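Local atomic coordinates of genome polyprotein (Rhinovirus C, PDB entry 6KU8), a protein that is thought to act as the 3C cysteine protease that cuts the viral polyprotein, and here binds the peptide-like inhibitor rupintrivir. Residues F28-I33 and A38-H43; H19-S24 and A44-S49; V128-N133 and V171-A176. All coordinates share one frame; numbering follows the deposited sequence.

Contact 1: residues F28-I33 and A38-H43; sequences FNMLGI and AVVPTH. With AG7 (4-{2-(4-fluoro-benzyl)-6-methyl-5-[(5-methyl-isoxazole-3-carbonyl)-amino]-4-oxo-heptanoylamino}-5-(2-oxo-pyrrolidin-3-yl)-pentanoic acid ethyl ester), chain B.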
loop_
_atom_site.group_PDB
_atom_site.type_symbol
_atom_site.label_atom_id
_atom_site.label_comp_id
_atom_site.label_asym_id
_atom_site.label_seq_id
_atom_site.Cartn_x
_atom_site.Cartn_y
_atom_site.Cartn_z
ATOM N N PHE A 28 -8.135 5.751 -3.229
ATOM C CA PHE A 28 -7.000 4.872 -2.989
ATOM C C PHE A 28 -7.460 3.723 -2.111
ATOM O O PHE A 28 -8.472 3.825 -1.409
ATOM C CB PHE A 28 -5.836 5.593 -2.291
ATOM C CG PHE A 28 -5.293 6.757 -3.063
ATOM C CD1 PHE A 28 -5.954 7.979 -3.057
ATOM C CD2 PHE A 28 -4.121 6.629 -3.798
ATOM C CE1 PHE A 28 -5.457 9.053 -3.786
ATOM C CE2 PHE A 28 -3.610 7.697 -4.512
ATOM C CZ PHE A 28 -4.274 8.904 -4.516
ATOM N N ASN A 29 -6.693 2.633 -2.148
ATOM C CA ASN A 29 -6.854 1.559 -1.179
ATOM C C ASN A 29 -6.011 1.874 0.048
ATOM O O ASN A 29 -4.842 2.248 -0.077
ATOM C CB ASN A 29 -6.448 0.200 -1.748
ATOM C CG ASN A 29 -6.646 -0.915 -0.750
ATOM O OD1 ASN A 29 -7.752 -1.146 -0.277
ATOM N ND2 ASN A 29 -5.570 -1.614 -0.421
ATOM N N MET A 30 -6.613 1.718 1.225
ATOM C CA MET A 30 -5.940 1.877 2.502
ATOM C C MET A 30 -5.817 0.512 3.166
ATOM O O MET A 30 -6.808 -0.223 3.277
ATOM C CB MET A 30 -6.707 2.845 3.409
ATOM C CG MET A 30 -6.001 3.133 4.758
ATOM S SD MET A 30 -7.102 3.924 5.980
ATOM C CE MET A 30 -7.902 2.470 6.676
ATOM N N LEU A 31 -4.608 0.172 3.602
ATOM C CA LEU A 31 -4.324 -1.134 4.193
ATOM C C LEU A 31 -4.076 -0.961 5.690
ATOM O O LEU A 31 -3.054 -0.403 6.096
ATOM C CB LEU A 31 -3.118 -1.787 3.520
ATOM C CG LEU A 31 -2.547 -2.996 4.270
ATOM C CD1 LEU A 31 -3.553 -4.136 4.269
ATOM C CD2 LEU A 31 -1.226 -3.427 3.633
ATOM N N GLY A 32 -4.996 -1.458 6.514
ATOM C CA GLY A 32 -4.739 -1.499 7.943
ATOM C C GLY A 32 -3.668 -2.527 8.268
ATOM O O GLY A 32 -3.610 -3.608 7.673
ATOM N N ILE A 33 -2.801 -2.180 9.220
ATOM C CA ILE A 33 -1.655 -3.009 9.586
ATOM C C ILE A 33 -1.845 -3.636 10.964
ATOM O O ILE A 33 -1.631 -4.839 11.152
ATOM C CB ILE A 33 -0.340 -2.197 9.530
ATOM C CG1 ILE A 33 -0.130 -1.520 8.165
ATOM C CG2 ILE A 33 0.856 -3.085 9.903
ATOM C CD1 ILE A 33 0.237 -2.446 7.062
ATOM N N ALA A 38 -2.699 2.472 9.813
ATOM C CA ALA A 38 -2.889 2.066 8.426
ATOM C C ALA A 38 -1.793 2.656 7.550
ATOM O O ALA A 38 -1.068 3.575 7.933
ATOM C CB ALA A 38 -4.259 2.491 7.875
ATOM N N VAL A 39 -1.700 2.122 6.344
ATOM C CA VAL A 39 -0.747 2.579 5.350
ATOM C C VAL A 39 -1.522 3.122 4.153
ATOM O O VAL A 39 -2.569 2.584 3.776
ATOM C CB VAL A 39 0.199 1.417 4.988
ATOM C CG1 VAL A 39 0.121 1.017 3.539
ATOM C CG2 VAL A 39 1.599 1.702 5.464
ATOM N N VAL A 40 -1.049 4.246 3.623
ATOM C CA VAL A 40 -1.577 4.834 2.392
ATOM C C VAL A 40 -0.422 5.355 1.568
ATOM O O VAL A 40 0.654 5.683 2.098
ATOM C CB VAL A 40 -2.551 5.989 2.682
ATOM C CG1 VAL A 40 -3.773 5.499 3.446
ATOM C CG2 VAL A 40 -1.841 7.082 3.494
ATOM N N PRO A 41 -0.610 5.481 0.266
ATOM C CA PRO A 41 0.452 6.074 -0.547
ATOM C C PRO A 41 0.654 7.539 -0.170
ATOM O O PRO A 41 -0.305 8.282 0.053
ATOM C CB PRO A 41 -0.058 5.899 -1.983
ATOM C CG PRO A 41 -1.087 4.739 -1.870
ATOM C CD PRO A 41 -1.744 5.020 -0.562
ATOM N N THR A 42 1.921 7.944 -0.073
ATOM C CA THR A 42 2.228 9.327 0.297
ATOM C C THR A 42 1.607 10.319 -0.680
ATOM O O THR A 42 1.136 11.386 -0.269
ATOM C CB THR A 42 3.740 9.534 0.372
ATOM O OG1 THR A 42 4.274 8.694 1.399
ATOM C CG2 THR A 42 4.073 11.000 0.702
ATOM N N HIS A 43 1.582 9.986 -1.976
ATOM C CA HIS A 43 1.045 10.929 -2.959
ATOM C C HIS A 43 -0.478 11.024 -2.935
ATOM O O HIS A 43 -1.041 11.789 -3.725
ATOM C CB HIS A 43 1.527 10.568 -4.368
ATOM C CG HIS A 43 0.928 9.305 -4.921
ATOM N ND1 HIS A 43 1.596 8.094 -4.915
ATOM C CD2 HIS A 43 -0.274 9.066 -5.505
ATOM C CE1 HIS A 43 0.832 7.166 -5.470
ATOM N NE2 HIS A 43 -0.305 7.731 -5.841
HETATM C C01 AG7 B . 2.936 7.706 -11.598
HETATM C C02 AG7 B . 2.316 8.664 -10.597
HETATM O O03 AG7 B . 2.720 6.530 -11.666
HETATM C C04 AG7 B . 1.707 8.003 -9.367
HETATM C C05 AG7 B . 1.563 9.154 -8.387
HETATM C C06 AG7 B . 2.905 9.459 -7.703
HETATM C C07 AG7 B . 3.630 8.435 -7.113
HETATM C C08 AG7 B . 4.841 8.705 -6.498
HETATM C C09 AG7 B . 5.342 10.001 -6.470
HETATM C C10 AG7 B . 4.621 11.030 -7.059
HETATM C C11 AG7 B . 3.405 10.761 -7.676
HETATM N N12 AG7 B . -0.092 6.096 -9.410
HETATM C C13 AG7 B . -1.352 5.617 -10.006
HETATM C C14 AG7 B . -0.997 4.251 -10.570
HETATM C C15 AG7 B . -0.125 4.416 -11.873
HETATM C C16 AG7 B . -0.091 2.997 -12.641
HETATM N N17 AG7 B . -0.173 3.225 -13.942
HETATM O O18 AG7 B . 0.002 1.940 -12.115
HETATM C C19 AG7 B . -2.627 5.559 -9.156
HETATM C C20 AG7 B . -2.634 6.674 -8.098
HETATM C C21 AG7 B . -3.508 7.681 -8.811
HETATM O O22 AG7 B . -3.247 9.045 -8.730
HETATM O O23 AG7 B . -4.393 7.259 -9.472
HETATM C C47 AG7 B . 0.388 7.397 -9.843
HETATM O O48 AG7 B . -0.271 8.000 -10.620
HETATM C C50 AG7 B . -4.142 9.783 -9.507
HETATM C C53 AG7 B . -4.038 11.250 -9.093
HETATM C C57 AG7 B . 3.881 8.454 -12.520
HETATM N N58 AG7 B . 4.607 7.530 -13.303
HETATM C C59 AG7 B . 5.950 7.854 -13.639
HETATM O O60 AG7 B . 6.552 8.830 -13.317
HETATM C C78 AG7 B . 3.101 9.339 -13.494
HETATM C C81 AG7 B . 4.002 10.276 -14.310
HETATM F F1 AG7 B . 6.543 10.257 -5.863
HETATM C C82 AG7 B . 2.273 8.451 -14.428
HETATM C C83 AG7 B . -0.282 4.721 -14.189
HETATM C C84 AG7 B . -0.648 5.296 -12.743
HETATM C C1 AG7 B . 6.490 6.774 -14.498
HETATM O O HOH W 1 -2.383 1.232 0.968
#
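The F28 and H43 rings meet obliquely, with planes 64° apart; H43 NE2 sits at the edge of the F28 ring, near its plane, 3.6 Å from CE2. One face of the H43 imidazole carries the inhibitor's benzyl carbon C05 over its centre, 3.3 Å above the plane, and P41 CB lies across the other face, offset toward the rim. The histidine is thus sandwiched between ligand and proline, while E74 OE2 bonds its ND1 and C150 lies against it, consistent with the Cys-His-Glu triad of 3C proteases.

Further along, the strands pair antiparallel. L31 N gives V39 O a nearly straight bond (3.2 Å, 164°), and V39 N returns one of 2.9 Å to L31 O. Where the pairing opens out, a water spans N29 O and V39 O. M30 swings CG away from its own N (chi1 -176°), to 3.5 Å from V40 CG1 and 3.6 Å from A38 CB, and its SD rests on the alanine methyl.

This is the hairpin of strands 26-34 and 37-41 in the six-stranded barrel: strand 18-23 flanks the former, strand 75-80 the latter, and N29 and L31 reach V153 of the other sheet.

Contact 2: residues H19-S24 and A44-S49; sequences HVITTS and AECGDS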
loop_
_atom_site.group_PDB
_atom_site.type_symbol
_atom_site.label_atom_id
_atom_site.label_comp_id
_atom_site.label_asym_id
_atom_site.label_seq_id
_atom_site.Cartn_x
_atom_site.Cartn_y
_atom_site.Cartn_z
ATOM N N HIS A 19 -9.801 -0.479 3.146
ATOM C CA HIS A 19 -10.855 0.519 3.065
ATOM C C HIS A 19 -10.554 1.483 1.926
ATOM O O HIS A 19 -9.395 1.677 1.536
ATOM C CB HIS A 19 -10.997 1.283 4.385
ATOM C CG HIS A 19 -11.238 0.385 5.557
ATOM N ND1 HIS A 19 -12.502 0.088 6.018
ATOM C CD2 HIS A 19 -10.379 -0.335 6.318
ATOM C CE1 HIS A 19 -12.411 -0.751 7.035
ATOM N NE2 HIS A 19 -11.133 -1.024 7.238
ATOM N N VAL A 20 -11.615 2.087 1.401
ATOM C CA VAL A 20 -11.501 3.087 0.347
ATOM C C VAL A 20 -11.223 4.428 1.005
ATOM O O VAL A 20 -12.026 4.910 1.808
ATOM C CB VAL A 20 -12.780 3.160 -0.500
ATOM C CG1 VAL A 20 -12.653 4.240 -1.548
ATOM C CG2 VAL A 20 -13.129 1.797 -1.113
ATOM N N ILE A 21 -10.099 5.035 0.661
ATOM C CA ILE A 21 -9.743 6.360 1.151
ATOM C C ILE A 21 -9.888 7.324 -0.015
ATOM O O ILE A 21 -9.422 7.041 -1.125
ATOM C CB ILE A 21 -8.319 6.372 1.738
ATOM C CG1 ILE A 21 -8.163 7.475 2.783
ATOM C CG2 ILE A 21 -7.294 6.549 0.642
ATOM C CD1 ILE A 21 -6.961 7.260 3.714
ATOM N N THR A 22 -10.577 8.436 0.221
ATOM C CA THR A 22 -10.874 9.417 -0.815
ATOM C C THR A 22 -10.189 10.714 -0.420
ATOM O O THR A 22 -10.424 11.224 0.678
ATOM C CB THR A 22 -12.384 9.634 -0.968
ATOM O OG1 THR A 22 -13.025 8.388 -1.263
ATOM C CG2 THR A 22 -12.686 10.620 -2.109
ATOM N N THR A 23 -9.321 11.219 -1.292
ATOM C CA THR A 23 -8.706 12.532 -1.125
ATOM C C THR A 23 -8.917 13.332 -2.404
ATOM O O THR A 23 -9.518 12.853 -3.368
ATOM C CB THR A 23 -7.206 12.437 -0.792
ATOM O OG1 THR A 23 -6.453 12.171 -1.988
ATOM C CG2 THR A 23 -6.939 11.345 0.245
ATOM N N SER A 24 -8.401 14.562 -2.421
ATOM C CA SER A 24 -8.440 15.339 -3.650
ATOM C C SER A 24 -7.695 14.643 -4.782
ATOM O O SER A 24 -7.942 14.950 -5.951
ATOM C CB SER A 24 -7.862 16.736 -3.408
ATOM O OG SER A 24 -6.527 16.653 -2.939
ATOM N N ALA A 44 -1.164 10.268 -2.074
ATOM C CA ALA A 44 -2.576 10.543 -1.844
ATOM C C ALA A 44 -2.771 11.852 -1.094
ATOM O O ALA A 44 -3.871 12.412 -1.117
ATOM C CB ALA A 44 -3.235 9.385 -1.082
ATOM N N GLU A 45 -1.724 12.347 -0.433
ATOM C CA GLU A 45 -1.728 13.649 0.241
ATOM C C GLU A 45 -2.850 13.761 1.270
ATOM O O GLU A 45 -3.622 14.725 1.284
ATOM C CB GLU A 45 -1.805 14.786 -0.780
ATOM C CG GLU A 45 -0.542 14.911 -1.617
ATOM C CD GLU A 45 -0.666 15.963 -2.705
ATOM O OE1 GLU A 45 -1.545 16.851 -2.582
ATOM O OE2 GLU A 45 0.113 15.897 -3.686
ATOM N N CYS A 46 -2.921 12.775 2.163
ATOM C CA CYS A 46 -3.964 12.788 3.181
ATOM C C CYS A 46 -3.806 13.996 4.099
ATOM O O CYS A 46 -2.690 14.419 4.411
ATOM C CB CYS A 46 -3.929 11.494 3.994
ATOM S SG CYS A 46 -4.262 10.007 2.992
ATOM N N GLY A 47 -4.937 14.561 4.521
ATOM C CA GLY A 47 -4.958 15.688 5.431
ATOM C C GLY A 47 -5.107 15.266 6.880
ATOM O O GLY A 47 -4.935 14.098 7.242
ATOM N N ASP A 48 -5.423 16.247 7.729
ATOM C CA ASP A 48 -5.581 15.967 9.150
ATOM C C ASP A 48 -6.826 15.145 9.427
ATOM O O ASP A 48 -6.921 14.512 10.481
ATOM C CB ASP A 48 -5.614 17.269 9.950
ATOM C CG ASP A 48 -4.273 17.978 9.956
ATOM O OD1 ASP A 48 -4.267 19.225 9.975
ATOM O OD2 ASP A 48 -3.229 17.288 9.932
ATOM N N SER A 49 -7.777 15.132 8.509
ATOM C CA SER A 49 -8.801 14.107 8.515
ATOM C C SER A 49 -8.957 13.594 7.095
ATOM O O SER A 49 -8.734 14.324 6.119
ATOM C CB SER A 49 -10.146 14.617 9.090
ATOM O OG SER A 49 -10.930 15.240 8.102
HETATM O O HOH W 2 -6.014 15.697 -0.364
#
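T23 and A44 supply the direct polar link: T23 OG1 donates to A44 O at 2.7 Å, meeting a lone pair in the carbonyl plane with a C=O...donor angle of 144°. The threonine hydroxyl stands between its own backbone N and carbonyl carbon (chi1 79°), a rotation that brings it level with the A44 carbonyl oxygen and within reach of K25 N, to which it is also hydrogen-bonded. One side-chain oxygen thus ties the end of the strand to the loop while also gripping the backbone N two residues on, as in an ST turn.

A second, water-mediated link runs beside it. A water lies 2.8 Å from S24 OG and donates to E45 O at 3.1 Å, tying the exposed end of 19-24 to the next carbonyl of the loop.

The apolar part centres on C46, whose SG touches two side chains of the strand: I21 CD1 at 3.9 Å, the very end of the isoleucine chain, and T23 CG2 at 4.1 Å.

Strand 18-23 pairs with 26-34, whose F28 receives I21, T23 and A44, and through T22 with T51 also meets strand 49-52, where the barrel closes. V40 of strand 37-41 packs on both I21 and C46, and V50 of strand 49-52 lies against I21.

Contact 3: residues V128-N133 and V171-A176; sequences VNLSGN and VGYGAA. With AG7 (4-{2-(4-fluoro-benzyl)-6-methyl-5-[(5-methyl-isoxazole-3-carbonyl)-amino]-4-oxo-heptanoylamino}-5-(2-oxo-pyrrolidin-3-yl)-pentanoic acid ethyl ester), chain B.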
loop_
_atom_site.group_PDB
_atom_site.type_symbol
_atom_site.label_atom_id
_atom_site.label_comp_id
_atom_site.label_asym_id
_atom_site.label_seq_id
_atom_site.Cartn_x
_atom_site.Cartn_y
_atom_site.Cartn_z
ATOM N N VAL A 128 13.591 4.956 -8.075
ATOM C CA VAL A 128 13.063 5.423 -9.350
ATOM C C VAL A 128 12.413 6.767 -9.082
ATOM O O VAL A 128 11.824 6.982 -8.019
ATOM C CB VAL A 128 12.031 4.447 -9.964
ATOM C CG1 VAL A 128 11.572 4.939 -11.357
ATOM C CG2 VAL A 128 12.592 3.050 -10.034
ATOM N N ASN A 129 12.532 7.682 -10.042
ATOM C CA ASN A 129 11.813 8.951 -9.978
ATOM C C ASN A 129 10.397 8.731 -10.498
ATOM O O ASN A 129 10.197 8.435 -11.681
ATOM C CB ASN A 129 12.529 10.040 -10.768
ATOM C CG ASN A 129 13.729 10.584 -10.032
ATOM O OD1 ASN A 129 14.349 9.891 -9.218
ATOM N ND2 ASN A 129 14.060 11.844 -10.302
ATOM N N LEU A 130 9.420 8.863 -9.607
ATOM C CA LEU A 130 8.010 8.749 -9.946
ATOM C C LEU A 130 7.433 10.159 -9.980
ATOM O O LEU A 130 7.386 10.837 -8.949
ATOM C CB LEU A 130 7.281 7.875 -8.928
ATOM C CG LEU A 130 7.856 6.475 -8.708
ATOM C CD1 LEU A 130 7.064 5.717 -7.644
ATOM C CD2 LEU A 130 7.859 5.710 -10.018
ATOM N N SER A 131 7.023 10.607 -11.166
ATOM C CA SER A 131 6.470 11.950 -11.356
ATOM C C SER A 131 7.402 13.020 -10.788
ATOM O O SER A 131 6.982 13.941 -10.086
ATOM C CB SER A 131 5.078 12.060 -10.734
ATOM O OG SER A 131 4.181 11.132 -11.319
ATOM N N GLY A 132 8.692 12.882 -11.087
ATOM C CA GLY A 132 9.685 13.838 -10.649
ATOM C C GLY A 132 10.167 13.687 -9.222
ATOM O O GLY A 132 11.105 14.399 -8.826
ATOM N N ASN A 133 9.587 12.779 -8.434
ATOM C CA ASN A 133 9.980 12.634 -7.037
ATOM C C ASN A 133 10.781 11.351 -6.836
ATOM O O ASN A 133 10.261 10.249 -7.079
ATOM C CB ASN A 133 8.750 12.643 -6.130
ATOM C CG ASN A 133 9.116 12.777 -4.669
ATOM O OD1 ASN A 133 9.901 13.642 -4.306
ATOM N ND2 ASN A 133 8.586 11.896 -3.832
ATOM N N VAL A 171 4.954 -1.573 -16.606
ATOM C CA VAL A 171 5.319 -2.217 -15.350
ATOM C C VAL A 171 4.669 -1.460 -14.200
ATOM O O VAL A 171 4.180 -0.339 -14.355
ATOM C CB VAL A 171 6.838 -2.271 -15.137
ATOM C CG1 VAL A 171 7.525 -3.042 -16.282
ATOM C CG2 VAL A 171 7.382 -0.855 -15.001
ATOM N N GLY A 172 4.685 -2.087 -13.026
ATOM C CA GLY A 172 4.202 -1.462 -11.814
ATOM C C GLY A 172 5.302 -1.417 -10.772
ATOM O O GLY A 172 6.179 -2.278 -10.740
ATOM N N TYR A 173 5.253 -0.389 -9.925
ATOM C CA TYR A 173 6.195 -0.196 -8.831
ATOM C C TYR A 173 5.411 -0.255 -7.528
ATOM O O TYR A 173 4.381 0.410 -7.390
ATOM C CB TYR A 173 6.936 1.152 -8.928
ATOM C CG TYR A 173 7.530 1.432 -10.291
ATOM C CD1 TYR A 173 8.778 0.954 -10.637
ATOM C CD2 TYR A 173 6.833 2.176 -11.229
ATOM C CE1 TYR A 173 9.332 1.211 -11.892
ATOM C CE2 TYR A 173 7.357 2.426 -12.494
ATOM C CZ TYR A 173 8.606 1.945 -12.816
ATOM O OH TYR A 173 9.131 2.210 -14.055
ATOM N N GLY A 174 5.887 -1.064 -6.598
ATOM C CA GLY A 174 5.301 -1.151 -5.269
ATOM C C GLY A 174 6.303 -0.667 -4.228
ATOM O O GLY A 174 7.497 -0.941 -4.341
ATOM N N ALA A 175 5.803 0.053 -3.230
ATOM C CA ALA A 175 6.637 0.441 -2.098
ATOM C C ALA A 175 6.790 -0.762 -1.169
ATOM O O ALA A 175 5.793 -1.297 -0.678
ATOM C CB ALA A 175 6.018 1.628 -1.354
ATOM N N ALA A 176 8.026 -1.188 -0.926
ATOM C CA ALA A 176 8.238 -2.360 -0.086
ATOM C C ALA A 176 7.664 -2.131 1.307
ATOM O O ALA A 176 7.878 -1.079 1.923
ATOM C CB ALA A 176 9.724 -2.707 0.004
HETATM C C01 AG7 B . 2.936 7.706 -11.598
HETATM C C02 AG7 B . 2.316 8.664 -10.597
HETATM O O03 AG7 B . 2.720 6.530 -11.666
HETATM C C04 AG7 B . 1.707 8.003 -9.367
HETATM C C05 AG7 B . 1.563 9.154 -8.387
HETATM C C06 AG7 B . 2.905 9.459 -7.703
HETATM C C07 AG7 B . 3.630 8.435 -7.113
HETATM C C08 AG7 B . 4.841 8.705 -6.498
HETATM C C09 AG7 B . 5.342 10.001 -6.470
HETATM C C10 AG7 B . 4.621 11.030 -7.059
HETATM C C11 AG7 B . 3.405 10.761 -7.676
HETATM N N12 AG7 B . -0.092 6.096 -9.410
HETATM C C13 AG7 B . -1.352 5.617 -10.006
HETATM C C14 AG7 B . -0.997 4.251 -10.570
HETATM C C15 AG7 B . -0.125 4.416 -11.873
HETATM C C16 AG7 B . -0.091 2.997 -12.641
HETATM N N17 AG7 B . -0.173 3.225 -13.942
HETATM O O18 AG7 B . 0.002 1.940 -12.115
HETATM C C19 AG7 B . -2.627 5.559 -9.156
HETATM C C20 AG7 B . -2.634 6.674 -8.098
HETATM C C21 AG7 B . -3.508 7.681 -8.811
HETATM O O22 AG7 B . -3.247 9.045 -8.730
HETATM O O23 AG7 B . -4.393 7.259 -9.472
HETATM C C47 AG7 B . 0.388 7.397 -9.843
HETATM O O48 AG7 B . -0.271 8.000 -10.620
HETATM C C50 AG7 B . -4.142 9.783 -9.507
HETATM C C53 AG7 B . -4.038 11.250 -9.093
HETATM C C57 AG7 B . 3.881 8.454 -12.520
HETATM N N58 AG7 B . 4.607 7.530 -13.303
HETATM C C59 AG7 B . 5.950 7.854 -13.639
HETATM O O60 AG7 B . 6.552 8.830 -13.317
HETATM C C78 AG7 B . 3.101 9.339 -13.494
HETATM C C81 AG7 B . 4.002 10.276 -14.310
HETATM F F1 AG7 B . 6.543 10.257 -5.863
HETATM C C82 AG7 B . 2.273 8.451 -14.428
HETATM C C83 AG7 B . -0.282 4.721 -14.189
HETATM C C84 AG7 B . -0.648 5.296 -12.743
HETATM C C1 AG7 B . 6.490 6.774 -14.498
#
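A tight two-residue hairpin, made where strand 115-130 turns back into strand 133-136, leans L130 and V128 against Y173 on strand 172-176. The turn from L130 to N133 is of type I', with S131 and G132 at its corners, both at positive phi; L130 and N133 close it through paired backbone bonds.

L130 serves both protein and ligand. Its CD2 lies over one face of the Y173 ring, 3.9 Å from CD2 of the tyrosine, whereas CB and the other methyl, CD1, face the inhibitor's fluorophenyl ring, CB coming 3.5 Å from C08. Here chi1 (-55°) sets CG beside the backbone N and chi2 (178°) then parts the two methyls. V128 CG2 meets the Y173 ring obliquely, 4.2 Å from CE1, the side chains crossing at about a right angle. L138 of strand 138-141 touches V128, L130 and Y173.

The turn holds the ligand too: S131 N donates to O60 of the inhibitor at 2.8 Å (159°), and fluorine F1 rests 3.3 Å from N133 CB. A hairpin tip giving one backbone N-H to a peptide-like ligand and a leucine to its P2 group is consistent with the beta-ribbon that overhangs the substrate cleft in picornaviral 3C proteases.

In the fold
From the N terminus, residues 19-24 open contact 2, and before that loop closes at 44-49 the chain makes the hairpin of contact 1, nested within it. The two touch: probable backbone hydrogen bonds from F28 N to I21 O and M30 N to H19 O join neighbouring strands of the first barrel, while F28 and V40 pack on A44 and I21. Contact 3 follows in series, closing a later loop of 37 residues within the second sheet. It touches neither of the others; its nearest atoms are about 6 Å from contact 1 and about 9 Å from contact 2. Rupintrivir spans the gap, reaching contact 1 and contact 3 from the cleft between the barrels of this chymotrypsin-like fold.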